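Side-chain contact in hypothetical protein ST0148 (Sulfolobus tokodaii, PDB 2PD2), which is of unknown function but belongs to the DsrE/DsrF-like family, whose relatives include proteins of sulfur metabolism: residues A[22-27]-A[58-63]. Sequence-based numbering, arbitrary orientation.
Sequences NLYNDI and IKKNIL
In the DsrE-like alpha/beta fold, the C-terminal end of helix 13-26 meets the turn after helix 51-59 through a CH-pi contact between Tyr24 and Lys60. Tyr24 lies in the last turn of helix 13-26. Lys60 follows helix 51-59, in the turn that leads into strand 63-67. The Lys60 chain passes over one face of the Tyr24 ring. Lys60 CD sits 3.8 Å from the centroid of the Tyr24 ring, 16° off the ring normal and offset toward the rim. Lys60 CE comes to 3.6 Å from Tyr24 CE2. Near the other end of the chain, Lys60 CB is 3.7 Å from Tyr24 CE1. The two side chains cross at about a right angle. Tyr24 has CG anti to its own nitrogen (chi1 174°), which extends the ring out from its helix to Lys60. The lysine chain is straight until it bends at chi4, and NZ forms a salt bridge with Asp56, one turn back. Ile62 adds a smaller apolar contact: Ile62 CD1 meets Tyr24 CD1 obliquely at 4.2 Å. Ile62 also packs on Ile32 and Val34 of strand 31-36, so it links the tyrosine to the sheet. Replacing Tyr24 with alanine would probably leave the methylenes of Lys60 without their aromatic partner and open a gap beside Ile62. In the turn, Asn61 is the C-prime residue, with positive phi, and Asn61 N bonds to Ile58 O at 2.9 Å. Here the Schellman motif ends helix 51-59 and leads into strand 63-67 of the parallel sheet, within the alpha/beta fold of the DsrE/DsrF-like family.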
ATOM      1  N   ASN A  22     -16.393  -4.525  -2.786  1.00 17.67           N
ATOM      2  CA  ASN A  22     -16.828  -3.138  -2.942  1.00 20.99           C
ATOM      3  C   ASN A  22     -16.375  -2.587  -4.294  1.00 21.68           C
ATOM      4  O   ASN A  22     -17.131  -1.892  -4.967  1.00 20.50           O
ATOM      5  CB  ASN A  22     -16.285  -2.258  -1.803  1.00 18.44           C
ATOM      6  CG  ASN A  22     -16.997  -2.508  -0.470  1.00 25.47           C
ATOM      7  OD1 ASN A  22     -18.101  -3.054  -0.439  1.00 22.90           O
ATOM      8  ND2 ASN A  22     -16.370  -2.092   0.632  1.00 19.24           N
ATOM      9  N   LEU A  23     -15.140  -2.894  -4.682  1.00 19.33           N
ATOM     10  CA  LEU A  23     -14.601  -2.441  -5.963  1.00 20.05           C
ATOM     11  C   LEU A  23     -15.488  -2.964  -7.089  1.00 21.60           C
ATOM     12  O   LEU A  23     -15.953  -2.205  -7.940  1.00 19.28           O
ATOM     13  CB  LEU A  23     -13.174  -2.969  -6.159  1.00 18.51           C
ATOM     14  CG  LEU A  23     -12.499  -2.600  -7.484  1.00 20.40           C
ATOM     15  CD1 LEU A  23     -12.385  -1.087  -7.582  1.00 22.94           C
ATOM     16  CD2 LEU A  23     -11.122  -3.241  -7.572  1.00 18.35           C
ATOM     17  N   TYR A  24     -15.704  -4.276  -7.081  1.00 22.17           N
ATOM     18  CA  TYR A  24     -16.537  -4.943  -8.079  1.00 20.97           C
ATOM     19  C   TYR A  24     -17.899  -4.266  -8.214  1.00 21.20           C
ATOM     20  O   TYR A  24     -18.360  -3.981  -9.321  1.00 19.78           O
ATOM     21  CB  TYR A  24     -16.741  -6.407  -7.683  1.00 19.55           C
ATOM     22  CG  TYR A  24     -17.708  -7.162  -8.570  1.00 23.07           C
ATOM     23  CD1 TYR A  24     -17.282  -7.745  -9.763  1.00 22.61           C
ATOM     24  CD2 TYR A  24     -19.051  -7.290  -8.214  1.00 23.31           C
ATOM     25  CE1 TYR A  24     -18.168  -8.440 -10.579  1.00 22.77           C
ATOM     26  CE2 TYR A  24     -19.945  -7.981  -9.021  1.00 26.72           C
ATOM     27  CZ  TYR A  24     -19.497  -8.552 -10.202  1.00 25.25           C
ATOM     28  OH  TYR A  24     -20.381  -9.230 -11.004  1.00 25.99           O
ATOM     29  N   ASN A  25     -18.546  -4.015  -7.082  1.00 21.57           N
ATOM     30  CA  ASN A  25     -19.859  -3.377  -7.097  1.00 22.82           C
ATOM     31  C   ASN A  25     -19.837  -1.922  -7.541  1.00 24.58           C
ATOM     32  O   ASN A  25     -20.843  -1.411  -8.034  1.00 22.65           O
ATOM     33  CB  ASN A  25     -20.510  -3.442  -5.710  1.00 21.98           C
ATOM     34  CG  ASN A  25     -20.946  -4.840  -5.338  1.00 27.13           C
ATOM     35  OD1 ASN A  25     -21.392  -5.606  -6.190  1.00 28.04           O
ATOM     36  ND2 ASN A  25     -20.841  -5.174  -4.058  1.00 25.89           N
ATOM     37  N   ASP A  26     -18.694  -1.259  -7.385  1.00 19.87           N
ATOM     38  CA  ASP A  26     -18.605   0.153  -7.724  1.00 22.60           C
ATOM     39  C   ASP A  26     -18.141   0.503  -9.130  1.00 24.45           C
ATOM     40  O   ASP A  26     -18.535   1.536  -9.671  1.00 27.33           O
ATOM     41  CB  ASP A  26     -17.708   0.864  -6.709  1.00 23.26           C
ATOM     42  CG  ASP A  26     -17.895   2.369  -6.726  1.00 30.75           C
ATOM     43  OD1 ASP A  26     -19.034   2.822  -6.483  1.00 34.77           O
ATOM     44  OD2 ASP A  26     -16.914   3.098  -6.982  1.00 33.06           O
ATOM     45  N   ILE A  27     -17.307  -0.340  -9.726  1.00 20.92           N
ATOM     46  CA  ILE A  27     -16.805  -0.064 -11.065  1.00 22.34           C
ATOM     47  C   ILE A  27     -17.389  -1.012 -12.103  1.00 23.03           C
ATOM     48  O   ILE A  27     -17.043  -2.190 -12.150  1.00 19.29           O
ATOM     49  CB  ILE A  27     -15.259  -0.137 -11.104  1.00 21.25           C
ATOM     50  CG1 ILE A  27     -14.677   0.910 -10.142  1.00 24.12           C
ATOM     51  CG2 ILE A  27     -14.757   0.144 -12.514  1.00 24.93           C
ATOM     52  CD1 ILE A  27     -13.166   0.998 -10.159  1.00 26.07           C
ATOM     53  N   ILE A  58     -14.367 -15.588  -7.627  1.00 17.15           N
ATOM     54  CA  ILE A  58     -14.063 -16.364  -8.824  1.00 21.22           C
ATOM     55  C   ILE A  58     -15.317 -16.451  -9.693  1.00 21.92           C
ATOM     56  O   ILE A  58     -15.253 -16.343 -10.920  1.00 21.68           O
ATOM     57  CB  ILE A  58     -13.568 -17.783  -8.449  1.00 20.80           C
ATOM     58  CG1 ILE A  58     -12.179 -17.678  -7.811  1.00 24.50           C
ATOM     59  CG2 ILE A  58     -13.544 -18.688  -9.689  1.00 18.00           C
ATOM     60  CD1 ILE A  58     -11.590 -18.998  -7.367  1.00 26.06           C
ATOM     61  N   LYS A  59     -16.461 -16.628  -9.044  1.00 24.39           N
ATOM     62  CA  LYS A  59     -17.736 -16.713  -9.750  1.00 26.02           C
ATOM     63  C   LYS A  59     -17.975 -15.400 -10.503  1.00 23.76           C
ATOM     64  O   LYS A  59     -18.485 -15.390 -11.622  1.00 23.15           O
ATOM     65  CB  LYS A  59     -18.864 -16.956  -8.744  1.00 28.33           C
ATOM     66  CG  LYS A  59     -20.235 -17.196  -9.360  1.00 40.54           C
ATOM     67  CD  LYS A  59     -20.352 -18.592  -9.952  1.00 51.15           C
ATOM     68  CE  LYS A  59     -21.777 -18.867 -10.422  1.00 58.62           C
ATOM     69  NZ  LYS A  59     -21.947 -20.250 -10.953  1.00 61.84           N
ATOM     70  N   LYS A  60     -17.597 -14.293  -9.874  1.00 21.17           N
ATOM     71  CA  LYS A  60     -17.764 -12.973 -10.468  1.00 21.79           C
ATOM     72  C   LYS A  60     -16.707 -12.693 -11.548  1.00 20.60           C
ATOM     73  O   LYS A  60     -16.532 -11.555 -11.987  1.00 21.15           O
ATOM     74  CB  LYS A  60     -17.714 -11.910  -9.363  1.00 24.33           C
ATOM     75  CG  LYS A  60     -18.966 -11.899  -8.473  1.00 25.20           C
ATOM     76  CD  LYS A  60     -18.811 -10.966  -7.281  1.00 22.98           C
ATOM     77  CE  LYS A  60     -20.155 -10.669  -6.612  1.00 27.43           C
ATOM     78  NZ  LYS A  60     -20.867 -11.884  -6.132  1.00 29.39           N
ATOM     79  N   ASN A  61     -16.014 -13.748 -11.968  1.00 16.44           N
ATOM     80  CA  ASN A  61     -14.981 -13.670 -13.003  1.00 17.11           C
ATOM     81  C   ASN A  61     -13.738 -12.871 -12.607  1.00 19.25           C
ATOM     82  O   ASN A  61     -13.054 -12.299 -13.455  1.00 18.40           O
ATOM     83  CB  ASN A  61     -15.567 -13.101 -14.301  1.00 19.62           C
ATOM     84  CG  ASN A  61     -14.675 -13.360 -15.501  1.00 18.73           C
ATOM     85  OD1 ASN A  61     -14.107 -14.442 -15.632  1.00 22.36           O
ATOM     86  ND2 ASN A  61     -14.559 -12.377 -16.389  1.00 19.93           N
ATOM     87  N   ILE A  62     -13.444 -12.844 -11.314  1.00 18.09           N
ATOM     88  CA  ILE A  62     -12.269 -12.142 -10.822  1.00 16.81           C
ATOM     89  C   ILE A  62     -11.099 -13.131 -10.812  1.00 16.97           C
ATOM     90  O   ILE A  62     -11.250 -14.275 -10.386  1.00 15.77           O
ATOM     91  CB  ILE A  62     -12.543 -11.579  -9.408  1.00 19.94           C
ATOM     92  CG1 ILE A  62     -13.538 -10.415  -9.521  1.00 24.69           C
ATOM     93  CG2 ILE A  62     -11.253 -11.116  -8.751  1.00 20.03           C
ATOM     94  CD1 ILE A  62     -13.983  -9.829  -8.196  1.00 27.54           C
ATOM     95  N   LEU A  63      -9.944 -12.701 -11.316  1.00 15.20           N
ATOM     96  CA  LEU A  63      -8.765 -13.563 -11.363  1.00 14.68           C
ATOM     97  C   LEU A  63      -8.055 -13.577 -10.013  1.00 16.37           C
ATOM     98  O   LEU A  63      -7.583 -12.533  -9.542  1.00 16.70           O
ATOM     99  CB  LEU A  63      -7.793 -13.073 -12.451  1.00 16.19           C
ATOM    100  CG  LEU A  63      -6.481 -13.847 -12.632  1.00 20.01           C
ATOM    101  CD1 LEU A  63      -6.787 -15.320 -12.943  1.00 13.81           C
ATOM    102  CD2 LEU A  63      -5.665 -13.217 -13.767  1.00 19.69           C
TER